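Local coordinates for fucoxanthin chlorophyll a/c-binding protein Lhcq10 (Chaetoceros gracilis, PDB 6L4U) that probably harvests light and passes the excitation energy on, binding chlorophylls a and c1 and an acetylated epoxy-carotenoid, at residues Trp69-Thr72 and Asn73-Ile77. Residues are numbered along the deposited sequence; the frame is centred on the assembly and turned at random.
With A86 ((3S,3'S,5R,5'R,6S,6'R,8'R)-3,5'-dihydroxy-8-oxo-6',7'-didehydro-5,5',6,6',7,8-hexahydro-5,6-epoxy-beta,beta-caroten-3'- yl acetate), chain B.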
loop_
_atom_site.group_PDB
_atom_site.type_symbol
_atom_site.label_atom_id
_atom_site.label_comp_id
_atom_site.label_asym_id
_atom_site.label_seq_id
_atom_site.Cartn_x
_atom_site.Cartn_y
_atom_site.Cartn_z
ATOM N N TRP Z 69 81.795 20.225 -23.077
ATOM C CA TRP Z 69 80.510 20.695 -22.584
ATOM C C TRP Z 69 79.637 21.250 -23.698
ATOM O O TRP Z 69 78.755 22.075 -23.444
ATOM C CB TRP Z 69 80.717 21.742 -21.492
ATOM C CG TRP Z 69 81.046 21.137 -20.170
ATOM C CD1 TRP Z 69 82.287 20.896 -19.668
ATOM C CD2 TRP Z 69 80.117 20.686 -19.181
ATOM N NE1 TRP Z 69 82.191 20.325 -18.423
ATOM C CE2 TRP Z 69 80.868 20.187 -18.100
ATOM C CE3 TRP Z 69 78.722 20.659 -19.100
ATOM C CZ2 TRP Z 69 80.272 19.667 -16.955
ATOM C CZ3 TRP Z 69 78.132 20.142 -17.964
ATOM C CH2 TRP Z 69 78.906 19.651 -16.907
ATOM N N GLY Z 70 79.866 20.804 -24.931
ATOM C CA GLY Z 70 79.091 21.286 -26.056
ATOM C C GLY Z 70 79.377 22.719 -26.433
ATOM O O GLY Z 70 78.488 23.407 -26.940
ATOM N N GLU Z 71 80.595 23.195 -26.191
ATOM C CA GLU Z 71 80.905 24.581 -26.521
ATOM C C GLU Z 71 81.133 24.749 -28.024
ATOM O O GLU Z 71 80.309 25.343 -28.726
ATOM C CB GLU Z 71 82.160 25.009 -25.769
ATOM C CG GLU Z 71 82.257 25.073 -24.249
ATOM C CD GLU Z 71 81.445 26.179 -23.640
ATOM O OE1 GLU Z 71 81.825 27.330 -23.884
ATOM O OE2 GLU Z 71 80.742 25.950 -22.635
ATOM N N THR Z 72 82.242 24.192 -28.518
ATOM C CA THR Z 72 82.686 24.020 -29.903
ATOM C C THR Z 72 84.047 23.346 -29.791
ATOM O O THR Z 72 84.581 23.198 -28.690
ATOM C CB THR Z 72 82.801 25.316 -30.722
ATOM O OG1 THR Z 72 83.119 25.003 -32.082
ATOM C CG2 THR Z 72 83.861 26.230 -30.148
ATOM N N ASN Z 73 84.615 22.949 -30.931
ATOM C CA ASN Z 73 85.941 22.334 -30.894
ATOM C C ASN Z 73 87.026 23.348 -30.550
ATOM O O ASN Z 73 88.007 23.004 -29.881
ATOM C CB ASN Z 73 86.276 21.694 -32.238
ATOM C CG ASN Z 73 87.587 20.930 -32.208
ATOM O OD1 ASN Z 73 87.943 20.307 -31.207
ATOM N ND2 ASN Z 73 88.375 21.095 -33.261
ATOM N N SER Z 74 86.874 24.596 -30.998
ATOM C CA SER Z 74 87.910 25.599 -30.798
ATOM C C SER Z 74 87.941 26.154 -29.382
ATOM O O SER Z 74 88.945 26.755 -28.990
ATOM C CB SER Z 74 87.726 26.749 -31.789
ATOM O OG SER Z 74 88.052 26.341 -33.106
ATOM N N ALA Z 75 86.870 25.985 -28.611
ATOM C CA ALA Z 75 86.868 26.450 -27.231
ATOM C C ALA Z 75 87.424 25.411 -26.275
ATOM O O ALA Z 75 88.063 25.773 -25.280
ATOM C CB ALA Z 75 85.453 26.840 -26.800
ATOM N N THR Z 76 87.194 24.128 -26.553
ATOM C CA THR Z 76 87.768 23.078 -25.729
ATOM C C THR Z 76 89.225 22.827 -26.066
ATOM O O THR Z 76 89.940 22.233 -25.254
ATOM C CB THR Z 76 86.989 21.777 -25.894
ATOM O OG1 THR Z 76 87.274 21.208 -27.176
ATOM C CG2 THR Z 76 85.514 22.072 -25.814
ATOM N N ILE Z 77 89.677 23.259 -27.244
ATOM C CA ILE Z 77 91.094 23.166 -27.565
ATOM C C ILE Z 77 91.883 24.213 -26.776
ATOM O O ILE Z 77 93.104 24.089 -26.637
ATOM C CB ILE Z 77 91.347 23.336 -29.078
ATOM C CG1 ILE Z 77 92.605 22.626 -29.559
ATOM C CG2 ILE Z 77 91.495 24.759 -29.513
ATOM C CD1 ILE Z 77 92.413 21.891 -30.820
HETATM C C A86 B . 93.661 11.191 -14.659
HETATM O O A86 B . 82.898 16.997 -14.795
HETATM C C1 A86 B . 93.991 11.827 -13.278
HETATM C C10 A86 B . 85.784 17.024 -14.473
HETATM C C11 A86 B . 84.990 16.371 -15.488
HETATM C C12 A86 B . 85.589 15.216 -16.238
HETATM C C13 A86 B . 83.604 16.863 -15.724
HETATM C C14 A86 B . 83.008 17.252 -17.238
HETATM C C15 A86 B . 82.655 15.995 -18.106
HETATM C C16 A86 B . 83.275 15.942 -19.491
HETATM C C17 A86 B . 82.403 16.545 -20.582
HETATM C C18 A86 B . 81.090 15.918 -20.627
HETATM C C19 A86 B . 80.334 16.122 -19.272
HETATM C C2 A86 B . 93.125 12.770 -12.690
HETATM C C20 A86 B . 81.226 15.559 -18.049
HETATM C C21 A86 B . 80.394 16.055 -16.809
HETATM C C22 A86 B . 84.632 16.707 -19.527
HETATM C C23 A86 B . 83.594 14.501 -19.842
HETATM C C24 A86 B . 95.261 11.470 -12.541
HETATM C C25 A86 B . 95.238 10.649 -11.388
HETATM C C26 A86 B . 96.642 10.307 -10.612
HETATM C C27 A86 B . 97.607 9.359 -10.988
HETATM C C28 A86 B . 97.423 8.534 -12.200
HETATM C C29 A86 B . 98.916 9.212 -10.061
HETATM C C3 A86 B . 91.875 13.183 -13.337
HETATM C C30 A86 B . 99.194 7.961 -9.349
HETATM C C31 A86 B . 99.494 6.744 -8.648
HETATM C C32 A86 B . 100.843 6.020 -8.880
HETATM C C33 A86 B . 101.074 4.661 -8.180
HETATM C C34 A86 B . 99.839 3.849 -7.731
HETATM C C35 A86 B . 98.482 4.461 -8.152
HETATM C C36 A86 B . 98.450 5.963 -7.832
HETATM C C37 A86 B . 97.051 6.517 -8.167
HETATM C C38 A86 B . 100.016 1.530 -7.217
HETATM C C39 A86 B . 101.062 0.384 -7.316
HETATM C C4 A86 B . 91.263 14.336 -12.829
HETATM C C40 A86 B . 101.066 5.847 -10.409
HETATM C C41 A86 B . 101.927 6.993 -8.350
HETATM C C5 A86 B . 89.840 14.951 -13.428
HETATM C C6 A86 B . 88.837 15.205 -12.482
HETATM C C7 A86 B . 89.105 14.894 -10.944
HETATM C C8 A86 B . 87.411 15.802 -12.926
HETATM C C9 A86 B . 87.213 16.511 -14.191
HETATM O O1 A86 B . 82.287 14.751 -17.400
HETATM O O2 A86 B . 80.336 16.507 -21.659
HETATM O O3 A86 B . 98.690 6.155 -6.458
HETATM O O4 A86 B . 99.943 2.541 -8.246
HETATM O O5 A86 B . 99.281 1.575 -6.300
#
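T72 sits at the N-cap position of helix 73-102, and it and E71 pack against the first turn of that helix, next to a carotenoid site. The T72 side chain makes no capping bond. Its methyl does the touching instead. CG2 lies 3.4 Å from the backbone N of A75 and 3.8 Å from A75 CB. The hydroxyl is turned anti to the backbone N of T72 (chi1 -175°), which leaves CG2 wedged between that N and the carbonyl carbon and aimed into the turn. E71 also brings its CB to 3.9 Å from A75 CB. A75 is buried, and its methyl group meets both residues. The E71 chain then bends (chi2 -70°), and OE1 reaches a long, weak ion pair with R160. The carbonyl of T72 faces T76, whose CG2 comes to 3.2 Å from T72 O. The T76 hydroxyl is held by T66 O, which ties the helix start back to the preceding loop. Inside the turn, I77 N donates to N73 O at 3.1 Å, an early backbone bond of the helix. W69 takes no part in this packing; its indole lines the pigment site. The end ring of A86 lies over one face of the indole, near its rim, with C19 4.2 Å above the plane. NE1 is 3.4 Å from C14 of A86, and a chlorophyll c1 also touches W69. I68 O hydrogen-bonds the same A86. The end of the loop between helices 42-51 and 73-102, which lines pigment pockets before the long helix begins, fits the chlorophyll a/b-binding protein family.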